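Local coordinates for protein Lysine/ornithine decarboxylase (PDB 5GJO) that decarboxylates L-lysine and L-ornithine to cadaverine and putrescine with similar efficiency, using pyridoxal 5'-phosphate as cofactor, at residues S68-S74 / S89-N95; A132-I138 / L172-C178; T213-G219 / T251-P257. The protein carries 2 engineered substitutions. All blocks are in the same frame, centred on the assembly; numbering follows the deposited sequence.

All three contacts are buried pairings of neighbouring parallel strands in one pyridoxal-binding barrel, each part of a beta-alpha-beta unit. Contacts 1 and 2 each have one exposed residue, Ser89 and His173, and contact 3 has none. Contacts 1 and 3 both reach the cofactor; they meet where Asp71 OD2 comes within 3.4 Å of Glu256 OE1. Contact 2 adjoins contact 3, since strands 173-178 and 214-216 are neighbours, and its Arg137 side chain comes about 4 Å from the cofactor at nearest atoms. Carboxylates approach the pyridine nitrogen from above the ring plane in contact 1 and close to that plane in contact 3, whereas contact 2 combines a His-carboxylate bond, a beta bulge and aliphatic packing.

Contact 1: S68-S74 / S89-N95; sequences SHFDVAS and SQMIYAN. With PLP (pyridoxal-5'-phosphate), chain H.
Asn95 reaches Ala73 because its CG stands opposite its own backbone N (chi1 -167°), while Asp71, turned in a similar way (chi1 153°), brings OD1 against Ala94 CB. The amide of Asn95 presents ND2 to Ala73 O at 3.0 Å, the donor lying in the carbonyl plane and the bond nearly straight. A water donates a second hydrogen bond to Ala73 O and is linked in turn to Tyr93 OH, whose ring turns its edge toward that carbonyl oxygen. Two donors therefore hold the carbonyl where the strands end. On the Asp71 carboxylate the two oxygens have different neighbours: OD1 rests 3.3 Å from Ala94 CB, and OD2 lies 3.0 Å from PLP N1, above the plane of the pyridine ring. OD2 also forms a salt bridge with Lys52.

Behind these groups runs a regular parallel ladder between strands 69-72 and 91-93, with Phe70 N bonded to Gln90 O and Val72 N to Ile92 O, each at 2.9 Å. Asp71 and Ile92 share one face, whereas Phe70, Val72, Met91 and Tyr93 share the other, where Val72 CG2 packs 4.1 Å from Tyr93 CB and helix 75-83 lies over Val72. At the opposite end, Gln90 bends back so that OE1 sits over the centre of one face of the His69 ring, amide and ring planes 37° apart. Its NE2 is bonded to Ser89 OG, which limits how the amide can turn.

Asn95 ND2 also bonds Pro322 O of the second subunit, and Asn95 packs on Cys324 of that subunit, the proton donor by similarity. The C-terminal end of this strand pair thus joins cofactor site to dimer interface, and the negative charge of Asp71, shared with Lys52, probably influences the pyridine only electrostatically.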
loop_
_atom_site.group_PDB
_atom_site.type_symbol
_atom_site.label_atom_id
_atom_site.label_comp_id
_atom_site.label_asym_id
_atom_site.label_seq_id
_atom_site.Cartn_x
_atom_site.Cartn_y
_atom_site.Cartn_z
ATOM N N SER A 68 17.855 3.618 23.257
ATOM C CA SER A 68 17.374 2.452 22.487
ATOM C C SER A 68 18.357 2.144 21.421
ATOM O O SER A 68 18.954 3.056 20.837
ATOM C CB SER A 68 16.019 2.802 21.841
ATOM O OG SER A 68 15.430 1.666 21.167
ATOM N N HIS A 69 18.454 0.857 21.049
ATOM C CA HIS A 69 19.033 0.500 19.787
ATOM C C HIS A 69 17.930 0.361 18.712
ATOM O O HIS A 69 16.732 0.670 18.975
ATOM C CB HIS A 69 19.784 -0.855 19.900
ATOM C CG HIS A 69 20.998 -0.840 20.785
ATOM N ND1 HIS A 69 20.977 -0.414 22.098
ATOM C CD2 HIS A 69 22.290 -1.174 20.523
ATOM C CE1 HIS A 69 22.191 -0.501 22.623
ATOM N NE2 HIS A 69 23.007 -0.970 21.685
ATOM N N PHE A 70 18.343 -0.052 17.500
ATOM C CA PHE A 70 17.400 -0.136 16.382
ATOM C C PHE A 70 17.554 -1.380 15.530
ATOM O O PHE A 70 18.653 -1.774 15.251
ATOM C CB PHE A 70 17.517 1.066 15.459
ATOM C CG PHE A 70 17.235 2.369 16.146
ATOM C CD1 PHE A 70 15.920 2.821 16.261
ATOM C CD2 PHE A 70 18.269 3.080 16.798
ATOM C CE1 PHE A 70 15.651 3.980 16.990
ATOM C CE2 PHE A 70 18.010 4.227 17.506
ATOM C CZ PHE A 70 16.684 4.676 17.631
ATOM N N ASP A 71 16.430 -1.940 15.117
ATOM C CA ASP A 71 16.369 -3.049 14.176
ATOM C C ASP A 71 15.965 -2.429 12.848
ATOM O O ASP A 71 14.911 -1.760 12.728
ATOM C CB ASP A 71 15.307 -4.044 14.636
ATOM C CG ASP A 71 14.711 -4.851 13.481
ATOM O OD1 ASP A 71 15.400 -5.103 12.478
ATOM O OD2 ASP A 71 13.539 -5.223 13.538
ATOM N N VAL A 72 16.796 -2.620 11.822
ATOM C CA VAL A 72 16.624 -2.048 10.497
ATOM C C VAL A 72 16.415 -3.185 9.483
ATOM O O VAL A 72 17.061 -4.233 9.618
ATOM C CB VAL A 72 17.825 -1.222 10.012
ATOM C CG1 VAL A 72 17.957 0.028 10.900
ATOM C CG2 VAL A 72 19.145 -1.974 10.102
ATOM N N ALA A 73 15.544 -2.944 8.525
ATOM C CA ALA A 73 15.126 -3.938 7.507
ATOM C C ALA A 73 15.685 -3.696 6.148
ATOM O O ALA A 73 15.454 -4.544 5.273
ATOM C CB ALA A 73 13.616 -3.889 7.371
ATOM N N SER A 74 16.310 -2.543 5.909
ATOM C CA SER A 74 16.660 -2.092 4.553
ATOM C C SER A 74 17.662 -0.934 4.631
ATOM O O SER A 74 17.838 -0.336 5.677
ATOM C CB SER A 74 15.433 -1.577 3.743
ATOM O OG SER A 74 15.002 -0.295 4.252
ATOM N N SER A 89 26.822 1.014 15.034
ATOM C CA SER A 89 26.928 0.196 16.203
ATOM C C SER A 89 25.635 -0.009 17.010
ATOM O O SER A 89 25.559 -0.930 17.789
ATOM C CB SER A 89 28.003 0.763 17.182
ATOM O OG SER A 89 27.506 1.967 17.784
ATOM N N GLN A 90 24.644 0.863 16.815
ATOM C CA GLN A 90 23.365 0.781 17.542
ATOM C C GLN A 90 22.333 0.028 16.668
ATOM O O GLN A 90 21.173 -0.052 17.097
ATOM C CB GLN A 90 22.796 2.144 17.808
ATOM C CG GLN A 90 23.701 3.035 18.638
ATOM C CD GLN A 90 24.051 2.464 19.943
ATOM O OE1 GLN A 90 23.223 2.414 20.822
ATOM N NE2 GLN A 90 25.291 1.922 20.063
ATOM N N MET A 91 22.727 -0.536 15.539
ATOM C CA MET A 91 21.767 -1.171 14.659
ATOM C C MET A 91 21.966 -2.674 14.528
ATOM O O MET A 91 23.063 -3.161 14.624
ATOM C CB MET A 91 21.815 -0.541 13.279
ATOM C CG MET A 91 21.706 0.985 13.244
ATOM S SD MET A 91 21.856 1.624 11.573
ATOM C CE MET A 91 22.276 3.336 11.839
ATOM N N ILE A 92 20.871 -3.383 14.333
ATOM C CA ILE A 92 20.895 -4.761 13.836
ATOM C C ILE A 92 20.180 -4.805 12.517
ATOM O O ILE A 92 19.071 -4.302 12.375
ATOM C CB ILE A 92 20.332 -5.782 14.832
ATOM C CG1 ILE A 92 20.566 -7.205 14.274
ATOM C CG2 ILE A 92 18.921 -5.551 15.200
ATOM C CD1 ILE A 92 20.213 -8.316 15.233
ATOM N N TYR A 93 20.839 -5.329 11.499
ATOM C CA TYR A 93 20.190 -5.501 10.207
ATOM C C TYR A 93 19.554 -6.891 10.261
ATOM O O TYR A 93 20.170 -7.885 9.923
ATOM C CB TYR A 93 21.214 -5.338 9.079
ATOM C CG TYR A 93 20.719 -5.363 7.647
ATOM C CD1 TYR A 93 19.378 -5.297 7.331
ATOM C CD2 TYR A 93 21.611 -5.443 6.608
ATOM C CE1 TYR A 93 18.951 -5.321 6.022
ATOM C CE2 TYR A 93 21.200 -5.485 5.301
ATOM C CZ TYR A 93 19.866 -5.417 5.008
ATOM O OH TYR A 93 19.487 -5.439 3.712
ATOM N N ALA A 94 18.316 -6.923 10.739
ATOM C CA ALA A 94 17.606 -8.176 11.008
ATOM C C ALA A 94 16.639 -8.624 9.912
ATOM O O ALA A 94 15.705 -9.416 10.189
ATOM C CB ALA A 94 16.854 -8.050 12.293
ATOM N N ASN A 95 16.847 -8.177 8.723
ATOM C CA ASN A 95 16.200 -8.811 7.574
ATOM C C ASN A 95 17.055 -10.024 7.237
ATOM O O ASN A 95 18.249 -9.850 6.872
ATOM C CB ASN A 95 16.141 -7.872 6.469
ATOM C CG ASN A 95 15.220 -8.324 5.349
ATOM O OD1 ASN A 95 15.095 -9.528 5.068
ATOM N ND2 ASN A 95 14.493 -7.345 4.749
HETATM N N1 PLP H . 11.900 -7.528 14.417
HETATM C C2 PLP H . 11.781 -8.262 13.284
HETATM C C2A PLP H . 12.982 -8.973 12.722
HETATM C C3 PLP H . 10.469 -8.365 12.596
HETATM O O3 PLP H . 10.325 -9.097 11.457
HETATM C C4 PLP H . 9.324 -7.644 13.196
HETATM C C4A PLP H . 7.978 -7.686 12.583
HETATM O O4A PLP H . 7.856 -7.931 11.395
HETATM C C5 PLP H . 9.587 -6.876 14.437
HETATM C C6 PLP H . 10.871 -6.866 14.976
HETATM C C5A PLP H . 8.470 -6.113 15.111
HETATM O O4P PLP H . 7.360 -6.982 15.322
HETATM P P PLP H . 6.114 -6.511 16.226
HETATM O O1P PLP H . 6.717 -6.296 17.594
HETATM O O2P PLP H . 5.147 -7.668 16.146
HETATM O O3P PLP H . 5.632 -5.248 15.552
HETATM O O HOH W 1 16.902 -5.394 3.089
#

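Contact 2: A132-I138 / L172-C178; sequences ADVLVRI and LHAMGIC
His173 ND1 donates to Asp133 OD1 at 2.7 Å, the oxygen lying in the imidazole plane while the ring nitrogen approaches from above the carboxylate plane; the two planes are 66° apart. Asp133 OD2 forms a salt bridge with Arg112, and Met175 CE lies 3.5 Å from this same oxygen. Replacing Asp133 by an alanine removes both oxygens and would probably leave Arg112 without this charge partner and the His173 ring freer to turn. The backbone ladder is parallel, with His173 N to Ala132 O at 2.8 Å and Cys178 N to Val136 O at 2.9 Å. Between Val134 and Leu135 the register slips by one residue, a beta bulge: Val134 O accepts from Met175 N at 3.0 Å and only weakly from Gly176 N. Farther along, Cys178 SG, placed between its backbone N and carbonyl carbon (chi1 68°), presses on Arg137 CB at 3.5 Å. Val136 and Ile177 lie alongside each other, their CG1 atoms 4.1 Å apart. Their face is the helical one, where Val136 meets Leu163 and Leu164 of helix 160-169. Strand 113-116 bonds to 133-137 on its other edge, and strand 214-216 touches Leu135, Met175 and Cys178.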
loop_
_atom_site.group_PDB
_atom_site.type_symbol
_atom_site.label_atom_id
_atom_site.label_comp_id
_atom_site.label_asym_id
_atom_site.label_seq_id
_atom_site.Cartn_x
_atom_site.Cartn_y
_atom_site.Cartn_z
ATOM N N ALA A 132 31.500 -9.838 10.805
ATOM C CA ALA A 132 30.217 -9.332 11.463
ATOM C C ALA A 132 29.694 -10.308 12.452
ATOM O O ALA A 132 29.847 -11.556 12.256
ATOM C CB ALA A 132 29.149 -9.041 10.396
ATOM N N ASP A 133 29.096 -9.816 13.521
ATOM C CA ASP A 133 28.363 -10.632 14.426
ATOM C C ASP A 133 27.070 -11.134 13.724
ATOM O O ASP A 133 26.305 -10.312 13.126
ATOM C CB ASP A 133 27.996 -9.826 15.680
ATOM C CG ASP A 133 29.185 -9.357 16.432
ATOM O OD1 ASP A 133 30.190 -10.097 16.399
ATOM O OD2 ASP A 133 29.129 -8.260 17.034
ATOM N N VAL A 134 26.823 -12.431 13.847
ATOM C CA VAL A 134 25.583 -13.025 13.307
ATOM C C VAL A 134 24.826 -13.818 14.336
ATOM O O VAL A 134 25.382 -14.501 15.216
ATOM C CB VAL A 134 25.804 -13.885 12.035
ATOM C CG1 VAL A 134 26.404 -13.086 10.952
ATOM C CG2 VAL A 134 26.669 -15.146 12.363
ATOM N N LEU A 135 23.481 -13.649 14.331
ATOM C CA LEU A 135 22.585 -14.459 15.104
ATOM C C LEU A 135 21.761 -15.272 14.104
ATOM O O LEU A 135 21.162 -14.750 13.163
ATOM C CB LEU A 135 21.623 -13.640 15.969
ATOM C CG LEU A 135 22.258 -12.676 16.982
ATOM C CD1 LEU A 135 22.911 -11.557 16.246
ATOM C CD2 LEU A 135 21.129 -12.032 17.774
ATOM N N VAL A 136 21.667 -16.572 14.354
ATOM C CA VAL A 136 20.919 -17.414 13.483
ATOM C C VAL A 136 19.470 -17.391 14.007
ATOM O O VAL A 136 19.260 -17.497 15.185
ATOM C CB VAL A 136 21.430 -18.873 13.411
ATOM C CG1 VAL A 136 21.381 -19.589 14.708
ATOM C CG2 VAL A 136 20.648 -19.654 12.342
ATOM N N ARG A 137 18.532 -17.255 13.067
ATOM C CA ARG A 137 17.104 -17.160 13.445
ATOM C C ARG A 137 16.514 -18.550 13.280
ATOM O O ARG A 137 16.559 -19.108 12.138
ATOM C CB ARG A 137 16.388 -16.264 12.475
ATOM C CG ARG A 137 14.924 -16.042 12.884
ATOM C CD ARG A 137 14.341 -14.961 12.017
ATOM N NE ARG A 137 12.899 -14.863 12.133
ATOM C CZ ARG A 137 12.207 -13.869 11.563
ATOM N NH1 ARG A 137 12.818 -12.806 11.036
ATOM N NH2 ARG A 137 10.855 -13.891 11.620
ATOM N N ILE A 138 15.944 -19.039 14.340
ATOM C CA ILE A 138 15.243 -20.328 14.359
ATOM C C ILE A 138 13.725 -20.145 14.194
ATOM O O ILE A 138 13.139 -19.189 14.713
ATOM C CB ILE A 138 15.502 -21.138 15.651
ATOM C CG1 ILE A 138 15.162 -20.386 16.952
ATOM C CG2 ILE A 138 16.959 -21.608 15.663
ATOM C CD1 ILE A 138 15.201 -21.192 18.223
ATOM N N LEU A 172 32.701 -15.066 9.808
ATOM C CA LEU A 172 31.726 -14.316 10.638
ATOM C C LEU A 172 31.834 -14.700 12.058
ATOM O O LEU A 172 32.320 -15.787 12.388
ATOM C CB LEU A 172 30.283 -14.534 10.080
ATOM C CG LEU A 172 30.118 -14.090 8.598
ATOM C CD1 LEU A 172 28.839 -14.633 7.982
ATOM C CD2 LEU A 172 30.109 -12.565 8.473
ATOM N N HIS A 173 31.332 -13.858 12.976
ATOM C CA HIS A 173 31.384 -14.181 14.327
ATOM C C HIS A 173 30.050 -14.825 14.743
ATOM O O HIS A 173 29.027 -14.137 14.715
ATOM C CB HIS A 173 31.680 -12.967 15.198
ATOM C CG HIS A 173 31.602 -13.259 16.666
ATOM N ND1 HIS A 173 31.048 -12.395 17.575
ATOM C CD2 HIS A 173 32.120 -14.265 17.395
ATOM C CE1 HIS A 173 31.115 -12.910 18.781
ATOM N NE2 HIS A 173 31.768 -14.045 18.700
ATOM N N ALA A 174 30.078 -16.096 15.126
ATOM C CA ALA A 174 28.888 -16.824 15.563
ATOM C C ALA A 174 28.507 -16.399 16.960
ATOM O O ALA A 174 29.059 -16.871 17.987
ATOM C CB ALA A 174 29.133 -18.327 15.453
ATOM N N MET A 175 27.557 -15.441 17.031
ATOM C CA MET A 175 27.323 -14.702 18.251
ATOM C C MET A 175 26.149 -15.227 19.069
ATOM O O MET A 175 26.105 -15.156 20.335
ATOM C CB MET A 175 27.059 -13.209 17.905
ATOM C CG MET A 175 27.041 -12.388 19.184
ATOM S SD MET A 175 26.508 -10.722 18.836
ATOM C CE MET A 175 27.774 -9.942 19.838
ATOM N N GLY A 176 25.160 -15.751 18.357
ATOM C CA GLY A 176 23.996 -16.253 19.069
ATOM C C GLY A 176 22.795 -16.657 18.221
ATOM O O GLY A 176 22.918 -16.963 17.020
ATOM N N ILE A 177 21.667 -16.639 18.902
ATOM C CA ILE A 177 20.403 -17.136 18.371
ATOM C C ILE A 177 19.330 -16.033 18.538
ATOM O O ILE A 177 19.308 -15.317 19.542
ATOM C CB ILE A 177 20.003 -18.395 19.057
ATOM C CG1 ILE A 177 21.104 -19.476 18.791
ATOM C CG2 ILE A 177 18.685 -18.944 18.516
ATOM C CD1 ILE A 177 20.869 -20.777 19.496
ATOM N N CYS A 178 18.474 -15.979 17.529
ATOM C CA CYS A 178 17.270 -15.146 17.566
ATOM C C CYS A 178 16.039 -15.896 17.089
ATOM O O CYS A 178 16.090 -16.937 16.448
ATOM C CB CYS A 178 17.453 -13.862 16.701
ATOM S SG CYS A 178 17.575 -14.039 14.954
#

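Contact 3: T213-G219 / T251-P257; sequences TDLDIGG and TAVWTEP. With PLP (pyridoxal-5'-phosphate), chain H.
Asp214 and Trp254 meet with carboxylate and indole planes nearly parallel, 8° apart, but offset, on two neighbouring parallel strands of a beta-alpha-beta unit in the TIM-type barrel. Trp254 NE1 donates to Asp214 OD2 at 2.9 Å; the oxygen is met on its anti side, out of both planes, and the N-H...O angle is bent to 143°. Arg113 strengthens this corner, making a salt bridge with the same OD2 and a cation-pi contact with the indole.

Farther toward the cofactor, Asp216 at the end of its strand meets Glu256, just past the end of the other. Here the carboxylate planes stand almost perpendicular, 87° apart, with Asp216 OD2 and Glu256 OE2 only 2.5 Å from each other. Asp216 OD1 faces the backbone instead, accepting from Gly218 N at 3.0 Å in an Asx turn, which restrains the rotation of the group. The extended Glu256 chain places OE1 2.8 Å from PLP N1, close to the pyridine plane, making Asp216 a second-shell neighbour of the cofactor. Leu215 and Val253 point to the other face, Leu215 packing on helix 189-207; Ile217, just past the strand, crosses Val253 at about a right angle, CG2 4.0 Å from CG1.

At the cofactor end Gly219 passes close to the phosphate, its CA 3.6 Å from PLP O1P; a CB at this point would run into that oxygen and into Glu256 O. Just before it, Gly218 O is gripped twice: Thr255 OG1 comes at 2.7 Å nearly head-on to the carbonyl, and Glu256 N at 2.9 Å from well above the carbonyl plane.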
loop_
_atom_site.group_PDB
_atom_site.type_symbol
_atom_site.label_atom_id
_atom_site.label_comp_id
_atom_site.label_asym_id
_atom_site.label_seq_id
_atom_site.Cartn_x
_atom_site.Cartn_y
_atom_site.Cartn_z
ATOM N N THR A 213 26.955 -15.783 23.037
ATOM C CA THR A 213 26.913 -14.723 24.047
ATOM C C THR A 213 25.553 -13.926 24.083
ATOM O O THR A 213 25.277 -13.262 25.090
ATOM C CB THR A 213 28.024 -13.692 23.763
ATOM O OG1 THR A 213 27.955 -13.162 22.466
ATOM C CG2 THR A 213 29.463 -14.320 23.885
ATOM N N ASP A 214 24.837 -13.914 22.959
ATOM C CA ASP A 214 23.666 -13.054 22.750
ATOM C C ASP A 214 22.426 -13.802 22.286
ATOM O O ASP A 214 22.513 -14.657 21.442
ATOM C CB ASP A 214 23.983 -12.027 21.686
ATOM C CG ASP A 214 24.895 -10.928 22.188
ATOM O OD1 ASP A 214 26.020 -11.244 22.551
ATOM O OD2 ASP A 214 24.483 -9.773 22.200
ATOM N N LEU A 215 21.272 -13.413 22.815
ATOM C CA LEU A 215 20.015 -14.041 22.460
ATOM C C LEU A 215 19.024 -12.856 22.146
ATOM O O LEU A 215 18.955 -11.921 22.908
ATOM C CB LEU A 215 19.516 -14.796 23.615
ATOM C CG LEU A 215 18.143 -15.384 23.588
ATOM C CD1 LEU A 215 18.115 -16.487 22.505
ATOM C CD2 LEU A 215 17.721 -15.914 24.976
ATOM N N ASP A 216 18.382 -12.900 20.987
ATOM C CA ASP A 216 17.400 -11.855 20.591
ATOM C C ASP A 216 16.036 -12.582 20.474
ATOM O O ASP A 216 15.842 -13.428 19.621
ATOM C CB ASP A 216 17.855 -11.235 19.297
ATOM C CG ASP A 216 17.026 -10.032 18.858
ATOM O OD1 ASP A 216 15.806 -10.135 18.909
ATOM O OD2 ASP A 216 17.604 -9.013 18.368
ATOM N N ILE A 217 15.111 -12.199 21.336
ATOM C CA ILE A 217 13.813 -12.760 21.425
ATOM C C ILE A 217 12.739 -12.179 20.466
ATOM O O ILE A 217 11.594 -12.605 20.568
ATOM C CB ILE A 217 13.272 -12.670 22.864
ATOM C CG1 ILE A 217 12.928 -11.249 23.304
ATOM C CG2 ILE A 217 14.271 -13.285 23.828
ATOM C CD1 ILE A 217 11.998 -11.254 24.479
ATOM N N GLY A 218 13.126 -11.260 19.610
ATOM C CA GLY A 218 12.219 -10.682 18.611
ATOM C C GLY A 218 11.155 -9.802 19.234
ATOM O O GLY A 218 11.355 -9.267 20.349
ATOM N N GLY A 219 10.060 -9.558 18.492
ATOM C CA GLY A 219 9.007 -8.681 18.975
ATOM C C GLY A 219 7.759 -9.446 19.260
ATOM O O GLY A 219 7.802 -10.573 19.790
ATOM N N THR A 251 23.757 -14.377 29.786
ATOM C CA THR A 251 23.750 -14.077 28.366
ATOM C C THR A 251 23.194 -12.622 28.186
ATOM O O THR A 251 22.420 -12.244 28.998
ATOM C CB THR A 251 22.844 -15.125 27.719
ATOM O OG1 THR A 251 23.501 -16.418 27.769
ATOM C CG2 THR A 251 22.578 -14.819 26.288
ATOM N N ALA A 252 23.694 -11.910 27.198
ATOM C CA ALA A 252 23.183 -10.580 26.749
ATOM C C ALA A 252 21.932 -10.844 25.936
ATOM O O ALA A 252 22.000 -11.445 24.871
ATOM C CB ALA A 252 24.171 -9.787 25.926
ATOM N N VAL A 253 20.799 -10.461 26.504
ATOM C CA VAL A 253 19.486 -10.689 25.867
ATOM C C VAL A 253 18.858 -9.410 25.372
ATOM O O VAL A 253 19.027 -8.331 25.967
ATOM C CB VAL A 253 18.511 -11.443 26.824
ATOM C CG1 VAL A 253 17.221 -11.812 26.117
ATOM C CG2 VAL A 253 19.203 -12.691 27.420
ATOM N N TRP A 254 18.167 -9.546 24.243
ATOM C CA TRP A 254 17.659 -8.419 23.517
ATOM C C TRP A 254 16.281 -8.698 22.942
ATOM O O TRP A 254 15.829 -9.853 22.819
ATOM C CB TRP A 254 18.556 -8.069 22.321
ATOM C CG TRP A 254 19.950 -7.965 22.699
ATOM C CD1 TRP A 254 20.882 -8.984 22.702
ATOM C CD2 TRP A 254 20.608 -6.799 23.228
ATOM N NE1 TRP A 254 22.112 -8.486 23.189
ATOM C CE2 TRP A 254 21.953 -7.172 23.537
ATOM C CE3 TRP A 254 20.188 -5.495 23.504
ATOM C CZ2 TRP A 254 22.866 -6.270 24.040
ATOM C CZ3 TRP A 254 21.151 -4.563 24.023
ATOM C CH2 TRP A 254 22.445 -4.960 24.264
ATOM N N THR A 255 15.570 -7.604 22.667
ATOM C CA THR A 255 14.231 -7.720 22.064
ATOM C C THR A 255 14.090 -6.724 20.948
ATOM O O THR A 255 14.721 -5.682 20.960
ATOM C CB THR A 255 13.134 -7.592 23.179
ATOM O OG1 THR A 255 11.809 -7.772 22.581
ATOM C CG2 THR A 255 13.251 -6.231 23.924
ATOM N N GLU A 256 13.191 -6.992 20.022
ATOM C CA GLU A 256 12.958 -6.218 18.826
ATOM C C GLU A 256 11.475 -5.805 18.733
ATOM O O GLU A 256 10.803 -6.101 17.735
ATOM C CB GLU A 256 13.392 -6.975 17.526
ATOM C CG GLU A 256 14.864 -7.322 17.482
ATOM C CD GLU A 256 15.324 -8.022 16.201
ATOM O OE1 GLU A 256 14.524 -7.998 15.241
ATOM O OE2 GLU A 256 16.498 -8.568 16.170
ATOM N N PRO A 257 10.937 -5.110 19.728
ATOM C CA PRO A 257 9.550 -4.664 19.616
ATOM C C PRO A 257 9.375 -3.633 18.497
ATOM O O PRO A 257 10.163 -2.653 18.390
ATOM C CB PRO A 257 9.282 -3.994 20.978
ATOM C CG PRO A 257 10.673 -3.433 21.311
ATOM C CD PRO A 257 11.507 -4.669 20.996
HETATM N N1 PLP H . 11.900 -7.528 14.417
HETATM C C2 PLP H . 11.781 -8.262 13.284
HETATM C C2A PLP H . 12.982 -8.973 12.722
HETATM C C3 PLP H . 10.469 -8.365 12.596
HETATM O O3 PLP H . 10.325 -9.097 11.457
HETATM C C4 PLP H . 9.324 -7.644 13.196
HETATM C C4A PLP H . 7.978 -7.686 12.583
HETATM O O4A PLP H . 7.856 -7.931 11.395
HETATM C C5 PLP H . 9.587 -6.876 14.437
HETATM C C6 PLP H . 10.871 -6.866 14.976
HETATM C C5A PLP H . 8.470 -6.113 15.111
HETATM O O4P PLP H . 7.360 -6.982 15.322
HETATM P P PLP H . 6.114 -6.511 16.226
HETATM O O1P PLP H . 6.717 -6.296 17.594
HETATM O O2P PLP H . 5.147 -7.668 16.146
HETATM O O3P PLP H . 5.632 -5.248 15.552
#